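Local coordinates for putative lipoprotein (PDB 4FVS) that is of unknown function but, as a putative exported lipoprotein of the LolA/LolB clan, may bind lipid or another hydrophobic ligand, at residues A[6-11]-A[66-71]; A[33-38]-A[45-50]; A[95-100]-A[128-133]; A[135-140]-A[168-173]. One frame throughout, in Å; residues are numbered along the deposited sequence.

Contact 1: A[6-11]-A[66-71]; sequences FFFPQT and IKAYCQ
Phe6 and Phe8, two residues apart in the N-terminal loop, rest on the side of strand 66-71 that carries Ile66, Ala68 and Cys70, and the contact is almost wholly apolar. The Ala68 methyl serves both rings: its CB is 3.9 Å from Phe6 CZ and 3.7 Å from Phe8 CD2. Two residues earlier on the strand, Ile66 CG2 meets Phe8 CZ at 3.7 Å. Phe8 holds CG anti to the backbone N (chi1 -162°), which carries its ring out along the strand to reach that branch. Against the backbone, the Phe6 ring turns its edge to Ala68 O, with CZ 3.6 Å from the oxygen. A sulfur-aromatic contact adds to this: Cys70 SG lies 5.0 Å from the Phe6 ring centroid, approaching obliquely. An alanine at Phe6 would lose the ring and would probably open a gap beside Ala68 and the Cys70 sulfur. Cys70 is also disulfide-bonded to Cys4, a covalent tie between the N-terminal segment and this strand. Around the pair, Phe75 meets Phe6 edge-to-face and Trp16 does the same to Phe8, while strand 44-54 flanks 66-71 on one edge and strand 74-78 on the other.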
loop_
_atom_site.group_PDB
_atom_site.type_symbol
_atom_site.label_atom_id
_atom_site.label_comp_id
_atom_site.label_asym_id
_atom_site.label_seq_id
_atom_site.Cartn_x
_atom_site.Cartn_y
_atom_site.Cartn_z
ATOM N N PHE A 6 -6.662 9.687 -9.860
ATOM C CA PHE A 6 -5.426 9.504 -9.122
ATOM C C PHE A 6 -5.736 8.952 -7.727
ATOM O O PHE A 6 -6.292 9.664 -6.892
ATOM C CB PHE A 6 -4.683 10.847 -9.056
ATOM C CG PHE A 6 -3.184 10.740 -9.012
ATOM C CD1 PHE A 6 -2.447 10.652 -10.179
ATOM C CD2 PHE A 6 -2.501 10.776 -7.799
ATOM C CE1 PHE A 6 -1.056 10.570 -10.135
ATOM C CE2 PHE A 6 -1.110 10.693 -7.759
ATOM C CZ PHE A 6 -0.399 10.590 -8.924
ATOM N N PHE A 7 -5.392 7.675 -7.476
ATOM C CA PHE A 7 -5.661 7.044 -6.188
ATOM C C PHE A 7 -4.476 7.252 -5.224
ATOM O O PHE A 7 -3.885 6.289 -4.730
ATOM C CB PHE A 7 -5.995 5.557 -6.370
ATOM C CG PHE A 7 -7.272 5.357 -7.145
ATOM C CD1 PHE A 7 -8.505 5.623 -6.563
ATOM C CD2 PHE A 7 -7.240 4.935 -8.468
ATOM C CE1 PHE A 7 -9.682 5.452 -7.280
ATOM C CE2 PHE A 7 -8.421 4.770 -9.186
ATOM C CZ PHE A 7 -9.637 5.027 -8.583
ATOM N N PHE A 8 -4.150 8.525 -4.950
ATOM C CA PHE A 8 -3.069 8.942 -4.069
ATOM C C PHE A 8 -3.108 10.452 -3.905
ATOM O O PHE A 8 -3.536 11.104 -4.853
ATOM C CB PHE A 8 -1.730 8.494 -4.670
ATOM C CG PHE A 8 -0.545 8.442 -3.733
ATOM C CD1 PHE A 8 -0.432 7.432 -2.780
ATOM C CD2 PHE A 8 0.486 9.364 -3.844
ATOM C CE1 PHE A 8 0.661 7.379 -1.925
ATOM C CE2 PHE A 8 1.591 9.296 -2.999
ATOM C CZ PHE A 8 1.674 8.299 -2.050
ATOM N N PRO A 9 -2.671 11.061 -2.762
ATOM C CA PRO A 9 -2.689 12.531 -2.661
ATOM C C PRO A 9 -1.851 13.157 -3.773
ATOM O O PRO A 9 -0.818 12.599 -4.146
ATOM C CB PRO A 9 -2.103 12.789 -1.275
ATOM C CG PRO A 9 -2.387 11.570 -0.528
ATOM C CD PRO A 9 -2.159 10.471 -1.510
ATOM N N GLN A 10 -2.322 14.261 -4.349
ATOM C CA GLN A 10 -1.639 14.869 -5.482
ATOM C C GLN A 10 -1.404 16.384 -5.280
ATOM O O GLN A 10 -1.112 17.085 -6.256
ATOM C CB GLN A 10 -2.456 14.612 -6.772
ATOM C CG GLN A 10 -3.941 15.000 -6.669
ATOM C CD GLN A 10 -4.724 14.847 -7.947
ATOM O OE1 GLN A 10 -4.242 14.386 -8.985
ATOM N NE2 GLN A 10 -5.973 15.250 -7.900
ATOM N N THR A 11 -1.515 16.878 -4.029
ATOM C CA THR A 11 -1.291 18.293 -3.723
ATOM C C THR A 11 -0.001 18.421 -2.928
ATOM O O THR A 11 0.146 17.761 -1.904
ATOM C CB THR A 11 -2.488 18.900 -2.993
ATOM O OG1 THR A 11 -3.640 18.773 -3.824
ATOM C CG2 THR A 11 -2.268 20.372 -2.633
ATOM N N ILE A 66 8.052 7.315 -2.097
ATOM C CA ILE A 66 7.169 6.504 -2.915
ATOM C C ILE A 66 6.676 7.331 -4.085
ATOM O O ILE A 66 6.383 8.519 -3.924
ATOM C CB ILE A 66 6.008 5.893 -2.074
ATOM C CG1 ILE A 66 5.203 4.856 -2.887
ATOM C CG2 ILE A 66 5.103 6.943 -1.444
ATOM C CD1 ILE A 66 4.818 3.633 -2.134
ATOM N N LYS A 67 6.652 6.719 -5.284
ATOM C CA LYS A 67 6.195 7.390 -6.505
ATOM C C LYS A 67 4.834 6.839 -6.947
ATOM O O LYS A 67 4.543 5.668 -6.764
ATOM C CB LYS A 67 7.220 7.277 -7.642
ATOM C CG LYS A 67 8.225 8.414 -7.685
ATOM C CD LYS A 67 8.857 8.547 -9.072
ATOM C CE LYS A 67 9.637 9.839 -9.245
ATOM N NZ LYS A 67 10.063 10.064 -10.651
ATOM N N ALA A 68 3.988 7.722 -7.449
ATOM C CA ALA A 68 2.661 7.421 -7.982
ATOM C C ALA A 68 2.484 8.167 -9.273
ATOM O O ALA A 68 2.922 9.318 -9.364
ATOM C CB ALA A 68 1.572 7.813 -6.991
ATOM N N TYR A 69 1.873 7.536 -10.286
ATOM C CA TYR A 69 1.682 8.243 -11.551
ATOM C C TYR A 69 0.497 7.732 -12.366
ATOM O O TYR A 69 0.023 6.617 -12.170
ATOM C CB TYR A 69 2.961 8.181 -12.425
ATOM C CG TYR A 69 3.430 6.780 -12.725
ATOM C CD1 TYR A 69 2.924 6.075 -13.815
ATOM C CD2 TYR A 69 4.409 6.170 -11.949
ATOM C CE1 TYR A 69 3.351 4.780 -14.101
ATOM C CE2 TYR A 69 4.845 4.874 -12.224
ATOM C CZ TYR A 69 4.299 4.175 -13.294
ATOM O OH TYR A 69 4.709 2.893 -13.589
ATOM N N CYS A 70 0.037 8.603 -13.278
ATOM C CA CYS A 70 -0.952 8.378 -14.325
ATOM C C CYS A 70 -0.227 8.333 -15.658
ATOM O O CYS A 70 0.572 9.226 -15.952
ATOM C CB CYS A 70 -2.036 9.452 -14.329
ATOM S SG CYS A 70 -3.520 9.016 -13.387
ATOM N N GLN A 71 -0.480 7.302 -16.456
ATOM C CA GLN A 71 0.083 7.172 -17.789
ATOM C C GLN A 71 -0.994 6.692 -18.653
ATOM O O GLN A 71 -1.464 5.572 -18.487
ATOM C CB GLN A 71 1.311 6.238 -17.862
ATOM C CG GLN A 71 2.624 6.819 -17.340
ATOM C CD GLN A 71 3.633 7.041 -18.434
ATOM O OE1 GLN A 71 3.343 7.662 -19.467
ATOM N NE2 GLN A 71 4.856 6.568 -18.211
#

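Contact 2: A[33-38]-A[45-50]; sequences YQVDEV and QEVEAD
The Tyr33 ring comes obliquely to Asp50 O, with CB 3.7 Å from that oxygen; beyond the pair it stacks on Trp16, and its hydroxyl bonds to that of Tyr53. The carboxylates of Asp36 and Asp50 are turned 46° against each other; their OD2 atoms are modelled 2.9 Å apart, a like-charge approach that is not a hydrogen bond and is doubtful at this resolution. The Gln45 amide reaches back to Val38 by OE1, 3.5 Å from CG1, while its NE2 is taken by Gln10. These groups hang on an antiparallel hairpin with a classic beta bulge: Asp36 and Glu37 both face Glu48, whose carbonyl oxygen accepts from Asp36 N at 2.9 Å and from Glu37 N at 3.1 Å, both donors lying in the carbonyl plane. Glu48 N returns a nearly straight bond to Glu37 O (174° at the hydrogen). Gln34 and Asp50 form a hydrogen-bonded pair at the other end. On the face of Val35, Val38, Val47 and Ala49, the valines pack by their methyls: Val47 lies alongside Val38 and across Val35, sending CG1 to Val35 CG1 and CG2 to Val38 CG1, each at 3.9 Å. The chemistry thus divides the hairpin into an acidic, solvent-facing side of Asp36, Glu37, Glu48 and Asp50 and an apolar side that looks to the interior.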
loop_
_atom_site.group_PDB
_atom_site.type_symbol
_atom_site.label_atom_id
_atom_site.label_comp_id
_atom_site.label_asym_id
_atom_site.label_seq_id
_atom_site.Cartn_x
_atom_site.Cartn_y
_atom_site.Cartn_z
ATOM N N TYR A 33 3.240 10.423 6.028
ATOM C CA TYR A 33 3.571 10.735 4.645
ATOM C C TYR A 33 3.426 12.197 4.338
ATOM O O TYR A 33 2.730 12.920 5.055
ATOM C CB TYR A 33 2.651 9.973 3.681
ATOM C CG TYR A 33 2.682 8.466 3.727
ATOM C CD1 TYR A 33 1.993 7.765 4.713
ATOM C CD2 TYR A 33 3.250 7.733 2.690
ATOM C CE1 TYR A 33 1.972 6.366 4.729
ATOM C CE2 TYR A 33 3.231 6.336 2.691
ATOM C CZ TYR A 33 2.573 5.657 3.703
ATOM O OH TYR A 33 2.534 4.289 3.676
ATOM N N GLN A 34 4.041 12.621 3.228
ATOM C CA GLN A 34 3.952 13.978 2.729
ATOM C C GLN A 34 4.272 14.059 1.230
ATOM O O GLN A 34 5.307 13.559 0.805
ATOM C CB GLN A 34 4.875 14.919 3.496
ATOM C CG GLN A 34 4.630 16.355 3.058
ATOM C CD GLN A 34 5.572 17.322 3.670
ATOM O OE1 GLN A 34 6.766 17.046 3.832
ATOM N NE2 GLN A 34 5.058 18.505 3.942
ATOM N N VAL A 35 3.411 14.732 0.447
ATOM C CA VAL A 35 3.648 14.967 -0.980
ATOM C C VAL A 35 4.793 15.983 -1.110
ATOM O O VAL A 35 4.632 17.140 -0.726
ATOM C CB VAL A 35 2.383 15.433 -1.736
ATOM C CG1 VAL A 35 2.703 15.746 -3.193
ATOM C CG2 VAL A 35 1.266 14.402 -1.633
ATOM N N ASP A 36 5.944 15.534 -1.613
ATOM C CA ASP A 36 7.116 16.378 -1.771
ATOM C C ASP A 36 7.070 17.114 -3.122
ATOM O O ASP A 36 7.240 18.329 -3.136
ATOM C CB ASP A 36 8.405 15.547 -1.625
ATOM C CG ASP A 36 9.679 16.330 -1.326
ATOM O OD1 ASP A 36 9.632 17.591 -1.327
ATOM O OD2 ASP A 36 10.721 15.687 -1.078
ATOM N N GLU A 37 6.824 16.399 -4.243
ATOM C CA GLU A 37 6.761 17.006 -5.578
ATOM C C GLU A 37 5.613 16.438 -6.430
ATOM O O GLU A 37 5.326 15.247 -6.378
ATOM C CB GLU A 37 8.092 16.837 -6.344
ATOM C CG GLU A 37 9.252 17.695 -5.846
ATOM C CD GLU A 37 9.072 19.206 -5.840
ATOM O OE1 GLU A 37 8.446 19.744 -6.784
ATOM O OE2 GLU A 37 9.590 19.856 -4.902
ATOM N N VAL A 38 4.960 17.324 -7.206
ATOM C CA VAL A 38 3.883 17.015 -8.147
ATOM C C VAL A 38 4.297 17.574 -9.517
ATOM O O VAL A 38 4.682 18.750 -9.614
ATOM C CB VAL A 38 2.494 17.553 -7.693
ATOM C CG1 VAL A 38 1.392 17.095 -8.643
ATOM C CG2 VAL A 38 2.164 17.127 -6.275
ATOM N N GLN A 45 -0.067 12.634 -14.741
ATOM C CA GLN A 45 0.575 13.253 -13.581
ATOM C C GLN A 45 1.530 12.303 -12.883
ATOM O O GLN A 45 1.291 11.106 -12.881
ATOM C CB GLN A 45 -0.508 13.693 -12.588
ATOM C CG GLN A 45 -0.070 14.783 -11.623
ATOM C CD GLN A 45 -1.197 15.232 -10.740
ATOM O OE1 GLN A 45 -1.427 16.436 -10.559
ATOM N NE2 GLN A 45 -1.929 14.277 -10.176
ATOM N N GLU A 46 2.590 12.838 -12.258
ATOM C CA GLU A 46 3.547 12.065 -11.465
ATOM C C GLU A 46 3.670 12.721 -10.089
ATOM O O GLU A 46 3.738 13.945 -10.004
ATOM C CB GLU A 46 4.906 11.952 -12.172
ATOM C CG GLU A 46 5.798 10.860 -11.600
ATOM C CD GLU A 46 6.898 10.313 -12.498
ATOM O OE1 GLU A 46 7.145 10.893 -13.582
ATOM O OE2 GLU A 46 7.509 9.287 -12.117
ATOM N N VAL A 47 3.615 11.927 -9.015
ATOM C CA VAL A 47 3.690 12.435 -7.638
ATOM C C VAL A 47 4.767 11.664 -6.873
ATOM O O VAL A 47 4.830 10.437 -6.965
ATOM C CB VAL A 47 2.313 12.366 -6.911
ATOM C CG1 VAL A 47 2.446 12.589 -5.407
ATOM C CG2 VAL A 47 1.331 13.368 -7.499
ATOM N N GLU A 48 5.614 12.390 -6.129
ATOM C CA GLU A 48 6.640 11.797 -5.286
ATOM C C GLU A 48 6.367 12.212 -3.825
ATOM O O GLU A 48 6.316 13.401 -3.518
ATOM C CB GLU A 48 8.064 12.184 -5.746
ATOM C CG GLU A 48 9.134 11.375 -5.027
ATOM C CD GLU A 48 10.581 11.441 -5.447
ATOM O OE1 GLU A 48 10.885 10.725 -6.421
ATOM O OE2 GLU A 48 11.423 11.881 -4.628
ATOM N N ALA A 49 6.174 11.234 -2.945
ATOM C CA ALA A 49 5.914 11.478 -1.534
ATOM C C ALA A 49 6.964 10.833 -0.635
ATOM O O ALA A 49 7.491 9.775 -0.977
ATOM C CB ALA A 49 4.545 10.948 -1.168
ATOM N N ASP A 50 7.274 11.488 0.504
ATOM C CA ASP A 50 8.180 10.977 1.532
ATOM C C ASP A 50 7.387 10.258 2.586
ATOM O O ASP A 50 6.238 10.627 2.840
ATOM C CB ASP A 50 9.023 12.087 2.183
ATOM C CG ASP A 50 10.180 12.534 1.333
ATOM O OD1 ASP A 50 11.096 11.717 1.109
ATOM O OD2 ASP A 50 10.197 13.719 0.929
#

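Contact 3: A[95-100]-A[128-133]; sequences NVDITE and YDKKNR
Strands 96-98 and 128-129 pair antiparallel, and just beyond the pairing the second strand enters an Asx turn at Asp129, from which the chain bends into the next strand. Three backbone bonds carry the pairing. Asp97 and Tyr128 exchange two, Asp97 N to Tyr128 O at 2.8 Å and Tyr128 N to Asp97 O at 3.0 Å, and Lys130 N adds a straight one to Asn95 O. Val96 and Asp129 form the non-hydrogen-bonded pair. The turn is held by Asp129 OD1, which takes Lys131 N from above the carboxylate plane at 3.0 Å; the Asn95 amide lies alongside that carboxylate, their planes 5° apart. In the aromatic contact, Tyr128 CG sits between the backbone N and the carbonyl carbon (chi1 63°), bringing the ring beside Asp97. Asp97 CB makes an off-centre CH-pi contact with one face, 4.2 Å from the ring centroid, and the Arg133 guanidinium lies over the other. Replacing Tyr128 by an alanine would remove the ring between them, and the Arg133 guanidinium would probably be left freer to turn. The charged contact is long: Asp97 OD2 to Lys130 NZ is 3.9 Å, and the aliphatic part of Lys130 stays closer, its CD 3.5 Å from OD2. Val96 O, also bonded by Asn62, accepts from a water 3.3 Å away that is weakly bonded to Lys130 NZ.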
loop_
_atom_site.group_PDB
_atom_site.type_symbol
_atom_site.label_atom_id
_atom_site.label_comp_id
_atom_site.label_asym_id
_atom_site.label_seq_id
_atom_site.Cartn_x
_atom_site.Cartn_y
_atom_site.Cartn_z
ATOM N N ASN A 95 17.803 0.042 7.312
ATOM C CA ASN A 95 18.615 -0.584 6.258
ATOM C C ASN A 95 17.758 -1.465 5.368
ATOM O O ASN A 95 18.193 -1.857 4.293
ATOM C CB ASN A 95 19.762 -1.405 6.844
ATOM C CG ASN A 95 20.767 -0.597 7.606
ATOM O OD1 ASN A 95 21.117 0.535 7.223
ATOM N ND2 ASN A 95 21.269 -1.193 8.682
ATOM N N VAL A 96 16.536 -1.764 5.808
ATOM C CA VAL A 96 15.598 -2.593 5.069
ATOM C C VAL A 96 15.021 -1.800 3.886
ATOM O O VAL A 96 14.509 -0.688 4.058
ATOM C CB VAL A 96 14.501 -3.139 5.987
ATOM C CG1 VAL A 96 13.509 -3.978 5.209
ATOM C CG2 VAL A 96 15.108 -3.954 7.115
ATOM N N ASP A 97 15.154 -2.364 2.677
ATOM C CA ASP A 97 14.608 -1.771 1.462
ATOM C C ASP A 97 13.756 -2.810 0.718
ATOM O O ASP A 97 13.793 -4.000 1.044
ATOM C CB ASP A 97 15.716 -1.201 0.557
ATOM C CG ASP A 97 15.322 0.101 -0.141
ATOM O OD1 ASP A 97 14.108 0.301 -0.404
ATOM O OD2 ASP A 97 16.222 0.922 -0.415
ATOM N N ILE A 98 12.937 -2.341 -0.229
ATOM C CA ILE A 98 12.084 -3.191 -1.055
ATOM C C ILE A 98 12.332 -2.801 -2.507
ATOM O O ILE A 98 12.513 -1.620 -2.819
ATOM C CB ILE A 98 10.588 -3.110 -0.640
ATOM C CG1 ILE A 98 10.390 -3.632 0.806
ATOM C CG2 ILE A 98 9.720 -3.912 -1.576
ATOM C CD1 ILE A 98 9.010 -3.453 1.444
ATOM N N THR A 99 12.401 -3.819 -3.394
ATOM C CA THR A 99 12.627 -3.638 -4.833
ATOM C C THR A 99 11.440 -2.894 -5.432
ATOM O O THR A 99 10.296 -3.051 -4.986
ATOM C CB THR A 99 12.865 -4.981 -5.521
ATOM O OG1 THR A 99 11.800 -5.866 -5.200
ATOM C CG2 THR A 99 14.171 -5.627 -5.124
ATOM N N GLU A 100 11.729 -2.058 -6.428
ATOM C CA GLU A 100 10.743 -1.259 -7.132
ATOM C C GLU A 100 9.939 -2.133 -8.077
ATOM O O GLU A 100 10.508 -2.892 -8.852
ATOM C CB GLU A 100 11.436 -0.121 -7.902
ATOM C CG GLU A 100 10.498 0.735 -8.738
ATOM C CD GLU A 100 11.159 1.356 -9.951
ATOM O OE1 GLU A 100 11.679 2.486 -9.812
ATOM O OE2 GLU A 100 11.156 0.719 -11.034
ATOM N N TYR A 128 14.957 -6.657 1.592
ATOM C CA TYR A 128 16.341 -6.995 1.919
ATOM C C TYR A 128 17.012 -5.921 2.751
ATOM O O TYR A 128 16.526 -4.797 2.799
ATOM C CB TYR A 128 17.144 -7.185 0.595
ATOM C CG TYR A 128 17.233 -5.939 -0.275
ATOM C CD1 TYR A 128 16.217 -5.611 -1.166
ATOM C CD2 TYR A 128 18.326 -5.081 -0.190
ATOM C CE1 TYR A 128 16.270 -4.443 -1.930
ATOM C CE2 TYR A 128 18.396 -3.914 -0.956
ATOM C CZ TYR A 128 17.361 -3.593 -1.821
ATOM O OH TYR A 128 17.435 -2.442 -2.580
ATOM N N ASP A 129 18.196 -6.244 3.299
ATOM C CA ASP A 129 19.053 -5.344 4.059
ATOM C C ASP A 129 20.051 -4.705 3.080
ATOM O O ASP A 129 20.868 -5.409 2.500
ATOM C CB ASP A 129 19.746 -6.150 5.193
ATOM C CG ASP A 129 20.708 -5.436 6.150
ATOM O OD1 ASP A 129 21.148 -4.310 5.830
ATOM O OD2 ASP A 129 21.065 -6.039 7.192
ATOM N N LYS A 130 19.964 -3.379 2.877
ATOM C CA LYS A 130 20.835 -2.572 2.004
ATOM C C LYS A 130 22.319 -2.824 2.269
ATOM O O LYS A 130 23.120 -2.819 1.321
ATOM C CB LYS A 130 20.552 -1.060 2.188
ATOM C CG LYS A 130 19.315 -0.561 1.422
ATOM C CD LYS A 130 19.008 0.930 1.631
ATOM C CE LYS A 130 18.029 1.191 2.761
ATOM N NZ LYS A 130 17.575 2.607 2.789
ATOM N N LYS A 131 22.677 -3.059 3.559
ATOM C CA LYS A 131 24.048 -3.278 4.037
ATOM C C LYS A 131 24.477 -4.759 3.927
ATOM O O LYS A 131 25.689 -5.032 3.858
ATOM C CB LYS A 131 24.204 -2.799 5.493
ATOM C CG LYS A 131 23.756 -1.355 5.774
ATOM C CD LYS A 131 24.779 -0.273 5.425
ATOM C CE LYS A 131 24.287 1.087 5.873
ATOM N NZ LYS A 131 25.366 2.120 5.873
ATOM N N ASN A 132 23.502 -5.701 3.891
ATOM C CA ASN A 132 23.754 -7.143 3.766
ATOM C C ASN A 132 22.652 -7.774 2.920
ATOM O O ASN A 132 21.654 -8.265 3.459
ATOM C CB ASN A 132 23.853 -7.811 5.154
ATOM C CG ASN A 132 24.109 -9.301 5.119
ATOM O OD1 ASN A 132 24.691 -9.842 4.168
ATOM N ND2 ASN A 132 23.647 -10.000 6.150
ATOM N N ARG A 133 22.830 -7.741 1.585
ATOM C CA ARG A 133 21.856 -8.242 0.609
ATOM C C ARG A 133 21.696 -9.779 0.657
ATOM O O ARG A 133 20.781 -10.291 0.019
ATOM C CB ARG A 133 22.218 -7.785 -0.808
ATOM C CG ARG A 133 21.854 -6.316 -1.068
ATOM C CD ARG A 133 22.309 -5.887 -2.450
ATOM N NE ARG A 133 21.785 -4.585 -2.860
ATOM C CZ ARG A 133 20.681 -4.410 -3.583
ATOM N NH1 ARG A 133 19.942 -5.456 -3.952
ATOM N NH2 ARG A 133 20.292 -3.186 -3.923
HETATM O O HOH W 1 14.286 2.200 2.503
#

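Contact 4: A[135-140]-A[168-173]; sequences NRKDMA and IATRSP
Asp138 and Arg171 join by a salt bridge, OD2 to NH1 at 3.4 Å, the carboxylate oxygen coming at the guanidinium edge while the two flat groups stand 35° apart. The Arg171 chain bends at its third torsion (chi3 84°), which turns NH1 back toward the Asp138 carboxylate, whose OD1 is engaged by Lys126. Beneath the charges the backbones form two hydrogen-bonded antiparallel pairs. Asp138 N bonds to Arg171 O at 2.9 Å. In return, Arg171 N bonds to Asp138 O at 3.0 Å. Ala140 N gives a nearly straight bond to Ala169 O, and Ala169 N returns another to Ala140 O. Between them Met139 and Thr170 make the non-hydrogen-bonded pair, with alpha C-H groups pointing at carbonyls, as Thr170 CA does to Asp138 O at 3.3 Å. Packing takes over on the face of Met139 and Thr170. Met139, here a selenomethionine, lies alongside Thr170 and bends at its last torsion, so that CE touches both the threonine side chain and Ile168 CD1, 3.6 Å from the latter. Beyond the paired residues, Lys137 CG rests on Ser172 CB at 3.8 Å, and Pro173 CG lies over one face of the Arg136 guanidinium, 3.9 Å from NH1, which is hydrogen-bonded to Lys134 O. The pair belongs to the long hairpin of strands 132-154 and 157-171; strand 123-129 hydrogen-bonds to the outer edge of the first, strand 179-188 to that of the second, and Leu83, from a loop, touches both Met139 and Ile168.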
loop_
_atom_site.group_PDB
_atom_site.type_symbol
_atom_site.label_atom_id
_atom_site.label_comp_id
_atom_site.label_asym_id
_atom_site.label_seq_id
_atom_site.Cartn_x
_atom_site.Cartn_y
_atom_site.Cartn_z
ATOM N N ASN A 135 20.768 -11.114 3.371
ATOM C CA ASN A 135 19.613 -11.129 4.245
ATOM C C ASN A 135 18.420 -10.563 3.436
ATOM O O ASN A 135 18.298 -9.342 3.262
ATOM C CB ASN A 135 19.921 -10.347 5.542
ATOM C CG ASN A 135 18.815 -10.331 6.575
ATOM O OD1 ASN A 135 17.719 -10.915 6.416
ATOM N ND2 ASN A 135 19.090 -9.648 7.676
ATOM N N ARG A 136 17.590 -11.467 2.888
ATOM C CA ARG A 136 16.444 -11.083 2.063
ATOM C C ARG A 136 15.261 -12.058 2.210
ATOM O O ARG A 136 15.400 -13.159 2.752
ATOM C CB ARG A 136 16.839 -10.964 0.554
ATOM C CG ARG A 136 17.011 -12.275 -0.252
ATOM C CD ARG A 136 18.274 -13.034 0.105
ATOM N NE ARG A 136 18.434 -14.250 -0.689
ATOM C CZ ARG A 136 19.381 -15.157 -0.476
ATOM N NH1 ARG A 136 20.265 -14.988 0.502
ATOM N NH2 ARG A 136 19.466 -16.230 -1.250
ATOM N N LYS A 137 14.098 -11.612 1.696
ATOM C CA LYS A 137 12.817 -12.305 1.630
ATOM C C LYS A 137 12.137 -11.971 0.341
ATOM O O LYS A 137 12.135 -10.810 -0.078
ATOM C CB LYS A 137 11.873 -11.919 2.800
ATOM C CG LYS A 137 12.081 -12.608 4.131
ATOM C CD LYS A 137 11.019 -12.117 5.128
ATOM C CE LYS A 137 11.220 -12.625 6.539
ATOM N NZ LYS A 137 10.268 -11.986 7.490
ATOM N N ASP A 138 11.515 -12.972 -0.270
ATOM C CA ASP A 138 10.666 -12.814 -1.445
ATOM C C ASP A 138 9.246 -12.624 -1.004
ATOM O O ASP A 138 8.800 -13.345 -0.111
ATOM C CB ASP A 138 10.744 -14.048 -2.358
ATOM C CG ASP A 138 11.910 -14.110 -3.289
ATOM O OD1 ASP A 138 12.082 -13.155 -4.085
ATOM O OD2 ASP A 138 12.569 -15.169 -3.326
HETATM N N MSE A 139 8.518 -11.697 -1.624
HETATM C CA MSE A 139 7.105 -11.534 -1.318
HETATM C C MSE A 139 6.354 -11.396 -2.603
HETATM O O MSE A 139 6.639 -10.486 -3.386
HETATM C CB MSE A 139 6.850 -10.355 -0.385
HETATM C CG MSE A 139 7.734 -10.403 0.851
HETATM SE SE MSE A 139 7.211 -9.190 2.185
HETATM C CE MSE A 139 5.620 -10.046 2.764
ATOM N N ALA A 140 5.453 -12.353 -2.865
ATOM C CA ALA A 140 4.653 -12.382 -4.077
ATOM C C ALA A 140 3.217 -11.947 -3.799
ATOM O O ALA A 140 2.524 -12.567 -3.001
ATOM C CB ALA A 140 4.679 -13.771 -4.683
ATOM N N ILE A 168 -0.905 -13.332 -0.896
ATOM C CA ILE A 168 0.514 -13.094 -0.612
ATOM C C ILE A 168 1.177 -14.436 -0.272
ATOM O O ILE A 168 0.541 -15.352 0.254
ATOM C CB ILE A 168 0.763 -12.001 0.494
ATOM C CG1 ILE A 168 2.264 -11.657 0.645
ATOM C CG2 ILE A 168 0.126 -12.336 1.847
ATOM C CD1 ILE A 168 2.520 -10.258 0.933
ATOM N N ALA A 169 2.449 -14.542 -0.637
ATOM C CA ALA A 169 3.318 -15.679 -0.360
ATOM C C ALA A 169 4.686 -15.131 -0.036
ATOM O O ALA A 169 5.180 -14.312 -0.801
ATOM C CB ALA A 169 3.346 -16.635 -1.539
ATOM N N THR A 170 5.261 -15.494 1.137
ATOM C CA THR A 170 6.547 -14.987 1.631
ATOM C C THR A 170 7.536 -16.156 1.826
ATOM O O THR A 170 7.309 -17.047 2.655
ATOM C CB THR A 170 6.340 -14.180 2.925
ATOM O OG1 THR A 170 5.282 -13.240 2.736
ATOM C CG2 THR A 170 7.594 -13.455 3.384
ATOM N N ARG A 171 8.638 -16.117 1.034
ATOM C CA ARG A 171 9.766 -17.053 0.994
ATOM C C ARG A 171 11.009 -16.433 1.598
ATOM O O ARG A 171 11.225 -15.233 1.452
ATOM C CB ARG A 171 10.080 -17.482 -0.436
ATOM C CG ARG A 171 8.979 -18.277 -1.080
ATOM C CD ARG A 171 9.275 -18.553 -2.526
ATOM N NE ARG A 171 10.131 -19.723 -2.667
ATOM C CZ ARG A 171 11.423 -19.672 -2.972
ATOM N NH1 ARG A 171 12.021 -18.499 -3.176
ATOM N NH2 ARG A 171 12.127 -20.790 -3.083
ATOM N N SER A 172 11.830 -17.251 2.267
ATOM C CA SER A 172 13.045 -16.794 2.928
ATOM C C SER A 172 14.103 -17.892 2.940
ATOM O O SER A 172 13.746 -19.060 3.149
ATOM C CB SER A 172 12.744 -16.348 4.351
ATOM O OG SER A 172 13.922 -15.874 4.980
ATOM N N PRO A 173 15.409 -17.540 2.748
ATOM C CA PRO A 173 16.455 -18.571 2.771
ATOM C C PRO A 173 16.517 -19.299 4.110
ATOM O O PRO A 173 16.851 -20.489 4.127
ATOM C CB PRO A 173 17.746 -17.786 2.496
ATOM C CG PRO A 173 17.443 -16.389 2.779
ATOM C CD PRO A 173 15.990 -16.212 2.466
#

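Contact 1 is buried and nearly all apolar, contact 2 is partly buried, and contacts 3 and 4 lie at the surface. Contacts 1 and 2 touch, their centres about 7 Å apart: strands 44-54 and 60-71 are neighbours, and contact 2 is nested inside the loop that contact 1 closes. Contacts 3 and 4 both use strand 132-154 and meet where Tyr128 and Asp129 lie against Asn135 and Arg136. Contacts 1 and 4 sit on opposite sides of the chain's centre. Aromatic rings and a disulfide mark the core, whereas backbone ladders carry the other three: clustered acids accompany contact 2, opposite charges contacts 3 and 4.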